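Putative xanthine dehydrogenase YAGS fad-binding subunit (Escherichia coli, PDB 5G5G) probably serves as the molybdenum-cofactor subunit of a periplasmic aldehyde oxidase of the xanthine dehydrogenase family, in which aldehydes are oxidised to carboxylic acids. Local coordinates at residues 33-38 and 235-240; 193-198 and 206-211. All coordinates share one frame; numbering follows the deposited sequence.

Contact 1 of 2, residues 33-38 and 235-240; sequences GTARYA and SPYIGG
R36 O and Y237 N are bridged by water 1, which probably donates to R36 O (2.7 Å) and accepts from Y237 N (3.0 Å). Water 2 makes a second bridge: it accepts from A38 N at 3.0 Å and probably donates to Y237 O at 2.8 Å. No direct hydrogen bond crosses between the two loops, and the remaining contact is made largely by the two tyrosine rings. Setting CG anti to the carbonyl carbon (chi1 -59°) brings the Y237 ring under A35 CB, a CH-pi contact almost straight over its middle, 4.0 Å from the centroid and 10° off the normal; R36 O lies at the ring edge, 3.6 Å from Y237 CD2. In turn Y237 CB rests over one face of the Y37 ring, nearer its rim. The edge of that ring abuts the inverse gamma turn centred on G239, with Y37 CE2 3.5 Å from G239 N. Y37 OH bonds to the backbone of another protein chain. Replacing Y237 with an alanine would probably open a gap facing A35 CB. Both A35 and Y237 also touch L29 of helix 27-31, so the loop from that helix to strand 49-55 lies against the one from strand 231-234 to helix 250-262.

Contact 2 of 2, residues 193-198 and 206-211; sequences HASMAV and LWTSNQ
M196 and W207 form a hydrogen-bonded pair of the beta hairpin made by strands 194-200 and 203-208 within a larger mixed sheet; segments 194-198 and 206-208 run antiparallel, at 169°. Two backbone bonds join the pair, M196 N to W207 O at 2.8 Å and W207 N to M196 O at 2.9 Å. CA-H...O contacts add to this ladder: S195 CA approaches W207 O, and L206 CA approaches M196 O, so both carbonyls have a second neighbour.

Among the polar side chains, S195 OG and T208 OG1 meet at 2.8 Å on the face covered by helix 250-262. S195 OG is also bonded to D251 of that helix. Where the strands part, water 3 accepts weakly from A194 N and lies 3.0 Å from S209 O, while S209 OG bonds to E191. Further on, Q211 reaches the molybdenum site, its NE2 bonding to an oxygen of the dioxothiomolybdenum ion.

The apolar contacts divide between the two faces. Beside S195, the CD1 of L206 packs on A197 CB at 3.8 Å, and L206 and A197 both touch helix 250-262. On the other face, V198 CG2 comes obliquely to W207 CZ3 at 3.6 Å. M196 runs alongside the indole until its chain bends at chi3 (79°), placing CE over the six-membered ring, 4.1 Å from its centroid.

From the N terminus, the chain leaves helix 27-31 and passes through 33-38, where the loop closed by contact 1 begins; it ends at 235-240, with 196 residues between the segments. Contact 2 is nested inside it, a local hairpin spanning just seven intervening residues. After the hairpin come helix 213-224 and strand 231-234, which pairs beside strand 203-208 and delivers the chain to S235. There the two contacts touch: S235 OG probably bonds both T208 O, at 2.7 Å, and N210 N. E191, which accepts from G239 N as well, is a second tie between them. Contact 1 joins the hammerhead family region to the molybdopterin-binding region, and contact 2 lies within the latter. G240 lines the pterin cytosine dinucleotide pocket and Q211 that of the molybdenum ion.

Contact 1 of 2, residues 33-38 and 235-240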
loop_
_atom_site.group_PDB
_atom_site.type_symbol
_atom_site.label_atom_id
_atom_site.label_comp_id
_atom_site.label_asym_id
_atom_site.label_seq_id
_atom_site.Cartn_x
_atom_site.Cartn_y
_atom_site.Cartn_z
ATOM N N GLY C 33 -9.287 18.112 0.118
ATOM C CA GLY C 33 -10.345 17.120 -0.231
ATOM C C GLY C 33 -11.264 17.597 -1.345
ATOM O O GLY C 33 -12.473 17.256 -1.389
ATOM N N THR C 34 -10.720 18.402 -2.256
ATOM C CA THR C 34 -11.535 18.904 -3.359
ATOM C C THR C 34 -11.163 18.392 -4.734
ATOM O O THR C 34 -11.889 18.680 -5.680
ATOM C CB THR C 34 -11.682 20.414 -3.330
ATOM O OG1 THR C 34 -10.413 21.059 -3.301
ATOM C CG2 THR C 34 -12.529 20.849 -2.104
ATOM N N ALA C 35 -10.086 17.602 -4.849
ATOM C CA ALA C 35 -9.785 16.915 -6.094
ATOM C C ALA C 35 -10.778 15.752 -6.187
ATOM O O ALA C 35 -10.853 14.969 -5.230
ATOM C CB ALA C 35 -8.355 16.366 -6.037
ATOM N N ARG C 36 -11.445 15.581 -7.319
ATOM C CA ARG C 36 -12.378 14.435 -7.473
ATOM C C ARG C 36 -11.715 13.241 -8.107
ATOM O O ARG C 36 -11.187 13.309 -9.225
ATOM C CB ARG C 36 -13.589 14.801 -8.306
ATOM C CG ARG C 36 -14.430 15.980 -7.846
ATOM C CD ARG C 36 -14.995 15.844 -6.487
ATOM N NE ARG C 36 -15.809 17.049 -6.228
ATOM C CZ ARG C 36 -17.074 17.230 -6.601
ATOM N NH1 ARG C 36 -17.807 16.216 -7.069
ATOM N NH2 ARG C 36 -17.656 18.437 -6.408
ATOM N N TYR C 37 -11.893 12.118 -7.447
ATOM C CA TYR C 37 -11.543 10.792 -7.959
ATOM C C TYR C 37 -12.812 10.120 -8.516
ATOM O O TYR C 37 -13.918 10.610 -8.344
ATOM C CB TYR C 37 -10.868 10.001 -6.815
ATOM C CG TYR C 37 -9.567 10.658 -6.318
ATOM C CD1 TYR C 37 -9.602 11.659 -5.368
ATOM C CD2 TYR C 37 -8.324 10.261 -6.812
ATOM C CE1 TYR C 37 -8.478 12.323 -4.945
ATOM C CE2 TYR C 37 -7.163 10.905 -6.397
ATOM C CZ TYR C 37 -7.238 11.904 -5.444
ATOM O OH TYR C 37 -6.110 12.602 -4.992
ATOM N N ALA C 38 -12.616 9.009 -9.224
ATOM C CA ALA C 38 -13.630 8.348 -10.056
ATOM C C ALA C 38 -14.973 8.108 -9.375
ATOM O O ALA C 38 -15.975 8.245 -10.007
ATOM C CB ALA C 38 -13.093 7.045 -10.583
ATOM N N SER C 235 -10.203 10.834 -16.421
ATOM C CA SER C 235 -9.456 10.463 -15.236
ATOM C C SER C 235 -8.429 11.568 -14.852
ATOM O O SER C 235 -7.207 11.372 -15.018
ATOM C CB SER C 235 -8.772 9.110 -15.506
ATOM O OG SER C 235 -8.355 8.538 -14.291
ATOM N N PRO C 236 -8.907 12.718 -14.357
ATOM C CA PRO C 236 -8.004 13.845 -14.079
ATOM C C PRO C 236 -7.189 13.669 -12.825
ATOM O O PRO C 236 -6.120 14.263 -12.701
ATOM C CB PRO C 236 -8.974 15.063 -13.990
ATOM C CG PRO C 236 -10.271 14.452 -13.504
ATOM C CD PRO C 236 -10.333 13.123 -14.224
ATOM N N TYR C 237 -7.697 12.879 -11.882
ATOM C CA TYR C 237 -7.002 12.540 -10.624
ATOM C C TYR C 237 -7.070 11.046 -10.354
ATOM O O TYR C 237 -8.152 10.451 -10.397
ATOM C CB TYR C 237 -7.552 13.325 -9.414
ATOM C CG TYR C 237 -7.414 14.791 -9.620
ATOM C CD1 TYR C 237 -6.188 15.401 -9.492
ATOM C CD2 TYR C 237 -8.507 15.555 -10.054
ATOM C CE1 TYR C 237 -6.033 16.756 -9.757
ATOM C CE2 TYR C 237 -8.347 16.898 -10.337
ATOM C CZ TYR C 237 -7.101 17.466 -10.189
ATOM O OH TYR C 237 -6.966 18.786 -10.470
ATOM N N ILE C 238 -5.910 10.445 -10.100
ATOM C CA ILE C 238 -5.754 8.995 -9.922
ATOM C C ILE C 238 -5.012 8.815 -8.611
ATOM O O ILE C 238 -3.940 9.403 -8.422
ATOM C CB ILE C 238 -4.941 8.386 -11.051
ATOM C CG1 ILE C 238 -5.747 8.483 -12.330
ATOM C CG2 ILE C 238 -4.555 6.919 -10.777
ATOM C CD1 ILE C 238 -5.049 9.086 -13.463
ATOM N N GLY C 239 -5.590 8.044 -7.706
ATOM C CA GLY C 239 -5.042 7.806 -6.428
ATOM C C GLY C 239 -4.021 6.689 -6.472
ATOM O O GLY C 239 -4.103 5.722 -5.689
ATOM N N GLY C 240 -2.984 6.866 -7.304
ATOM C CA GLY C 240 -1.928 5.877 -7.413
ATOM C C GLY C 240 -2.276 4.758 -8.364
ATOM O O GLY C 240 -3.454 4.427 -8.562
HETATM O O HOH W 1 -10.362 11.710 -11.275
HETATM O O HOH W 2 -9.854 8.257 -10.088
#

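Contact 2 of 2, residues 193-198 and 206-211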
loop_
_atom_site.group_PDB
_atom_site.type_symbol
_atom_site.label_atom_id
_atom_site.label_comp_id
_atom_site.label_asym_id
_atom_site.label_seq_id
_atom_site.Cartn_x
_atom_site.Cartn_y
_atom_site.Cartn_z
ATOM N N HIS C 193 -9.620 0.553 -7.432
ATOM C CA HIS C 193 -10.073 0.737 -8.793
ATOM C C HIS C 193 -11.573 1.080 -8.757
ATOM O O HIS C 193 -12.356 0.448 -8.059
ATOM C CB HIS C 193 -9.901 -0.535 -9.614
ATOM C CG HIS C 193 -8.487 -0.919 -9.872
ATOM N ND1 HIS C 193 -7.628 -1.343 -8.889
ATOM C CD2 HIS C 193 -7.773 -0.930 -11.019
ATOM C CE1 HIS C 193 -6.452 -1.609 -9.422
ATOM N NE2 HIS C 193 -6.515 -1.379 -10.714
ATOM N N ALA C 194 -11.953 2.105 -9.516
ATOM C CA ALA C 194 -13.346 2.511 -9.619
ATOM C C ALA C 194 -13.685 3.240 -10.896
ATOM O O ALA C 194 -12.830 3.927 -11.458
ATOM C CB ALA C 194 -13.722 3.389 -8.423
ATOM N N SER C 195 -14.956 3.143 -11.301
ATOM C CA SER C 195 -15.436 3.796 -12.518
ATOM C C SER C 195 -16.903 4.158 -12.366
ATOM O O SER C 195 -17.667 3.475 -11.644
ATOM C CB SER C 195 -15.285 2.887 -13.756
ATOM O OG SER C 195 -13.939 2.506 -14.019
ATOM N N MET C 196 -17.311 5.195 -13.056
ATOM C CA MET C 196 -18.726 5.556 -13.209
ATOM C C MET C 196 -19.027 5.703 -14.678
ATOM O O MET C 196 -18.266 6.372 -15.413
ATOM C CB MET C 196 -19.062 6.853 -12.472
ATOM C CG MET C 196 -20.516 7.220 -12.594
ATOM S SD MET C 196 -21.025 8.599 -11.568
ATOM C CE MET C 196 -20.416 9.948 -12.565
ATOM N N ALA C 197 -20.123 5.080 -15.124
ATOM C CA ALA C 197 -20.549 5.160 -16.533
ATOM C C ALA C 197 -21.862 5.863 -16.672
ATOM O O ALA C 197 -22.768 5.619 -15.883
ATOM C CB ALA C 197 -20.639 3.795 -17.138
ATOM N N VAL C 198 -21.993 6.680 -17.706
ATOM C CA VAL C 198 -23.259 7.294 -18.148
ATOM C C VAL C 198 -23.329 7.087 -19.655
ATOM O O VAL C 198 -22.370 7.450 -20.411
ATOM C CB VAL C 198 -23.307 8.837 -17.897
ATOM C CG1 VAL C 198 -24.545 9.522 -18.462
ATOM C CG2 VAL C 198 -23.183 9.163 -16.439
ATOM N N LEU C 206 -17.119 7.574 -19.385
ATOM C CA LEU C 206 -16.615 6.790 -18.259
ATOM C C LEU C 206 -15.651 7.659 -17.480
ATOM O O LEU C 206 -14.609 8.081 -18.024
ATOM C CB LEU C 206 -15.896 5.526 -18.732
ATOM C CG LEU C 206 -15.618 4.528 -17.597
ATOM C CD1 LEU C 206 -16.835 3.618 -17.354
ATOM C CD2 LEU C 206 -14.402 3.677 -17.843
ATOM N N TRP C 207 -15.973 7.899 -16.222
ATOM C CA TRP C 207 -15.054 8.494 -15.272
ATOM C C TRP C 207 -14.370 7.315 -14.615
ATOM O O TRP C 207 -15.025 6.353 -14.152
ATOM C CB TRP C 207 -15.804 9.275 -14.220
ATOM C CG TRP C 207 -16.452 10.555 -14.726
ATOM C CD1 TRP C 207 -15.971 11.809 -14.585
ATOM C CD2 TRP C 207 -17.692 10.689 -15.446
ATOM N NE1 TRP C 207 -16.836 12.734 -15.147
ATOM C CE2 TRP C 207 -17.905 12.073 -15.675
ATOM C CE3 TRP C 207 -18.689 9.778 -15.871
ATOM C CZ2 TRP C 207 -19.057 12.574 -16.337
ATOM C CZ3 TRP C 207 -19.782 10.273 -16.576
ATOM C CH2 TRP C 207 -19.985 11.650 -16.786
ATOM N N THR C 208 -13.049 7.345 -14.557
ATOM C CA THR C 208 -12.345 6.152 -14.113
ATOM C C THR C 208 -11.015 6.525 -13.478
ATOM O O THR C 208 -10.696 7.724 -13.332
ATOM C CB THR C 208 -12.161 5.169 -15.328
ATOM O OG1 THR C 208 -11.716 3.867 -14.897
ATOM C CG2 THR C 208 -11.189 5.755 -16.324
ATOM N N SER C 209 -10.266 5.486 -13.078
ATOM C CA SER C 209 -8.956 5.617 -12.463
ATOM C C SER C 209 -8.003 4.806 -13.364
ATOM O O SER C 209 -8.029 3.586 -13.341
ATOM C CB SER C 209 -8.984 5.084 -11.012
ATOM O OG SER C 209 -7.763 5.372 -10.345
ATOM N N ASN C 210 -7.299 5.503 -14.271
ATOM C CA ASN C 210 -6.556 4.826 -15.313
ATOM C C ASN C 210 -5.344 5.682 -15.697
ATOM O O ASN C 210 -5.489 6.877 -15.876
ATOM C CB ASN C 210 -7.465 4.532 -16.509
ATOM C CG ASN C 210 -6.857 3.525 -17.469
ATOM O OD1 ASN C 210 -5.831 3.792 -18.072
ATOM N ND2 ASN C 210 -7.447 2.340 -17.572
ATOM N N GLN C 211 -4.191 5.037 -15.875
ATOM C CA GLN C 211 -2.936 5.693 -16.205
ATOM C C GLN C 211 -2.840 6.064 -17.704
ATOM O O GLN C 211 -1.991 6.909 -18.068
ATOM C CB GLN C 211 -1.764 4.759 -15.877
ATOM C CG GLN C 211 -1.621 4.379 -14.398
ATOM C CD GLN C 211 -0.552 3.361 -14.070
ATOM O OE1 GLN C 211 -0.746 2.441 -13.268
ATOM N NE2 GLN C 211 0.605 3.513 -14.716
HETATM O O HOH W 3 -10.142 1.965 -12.049
#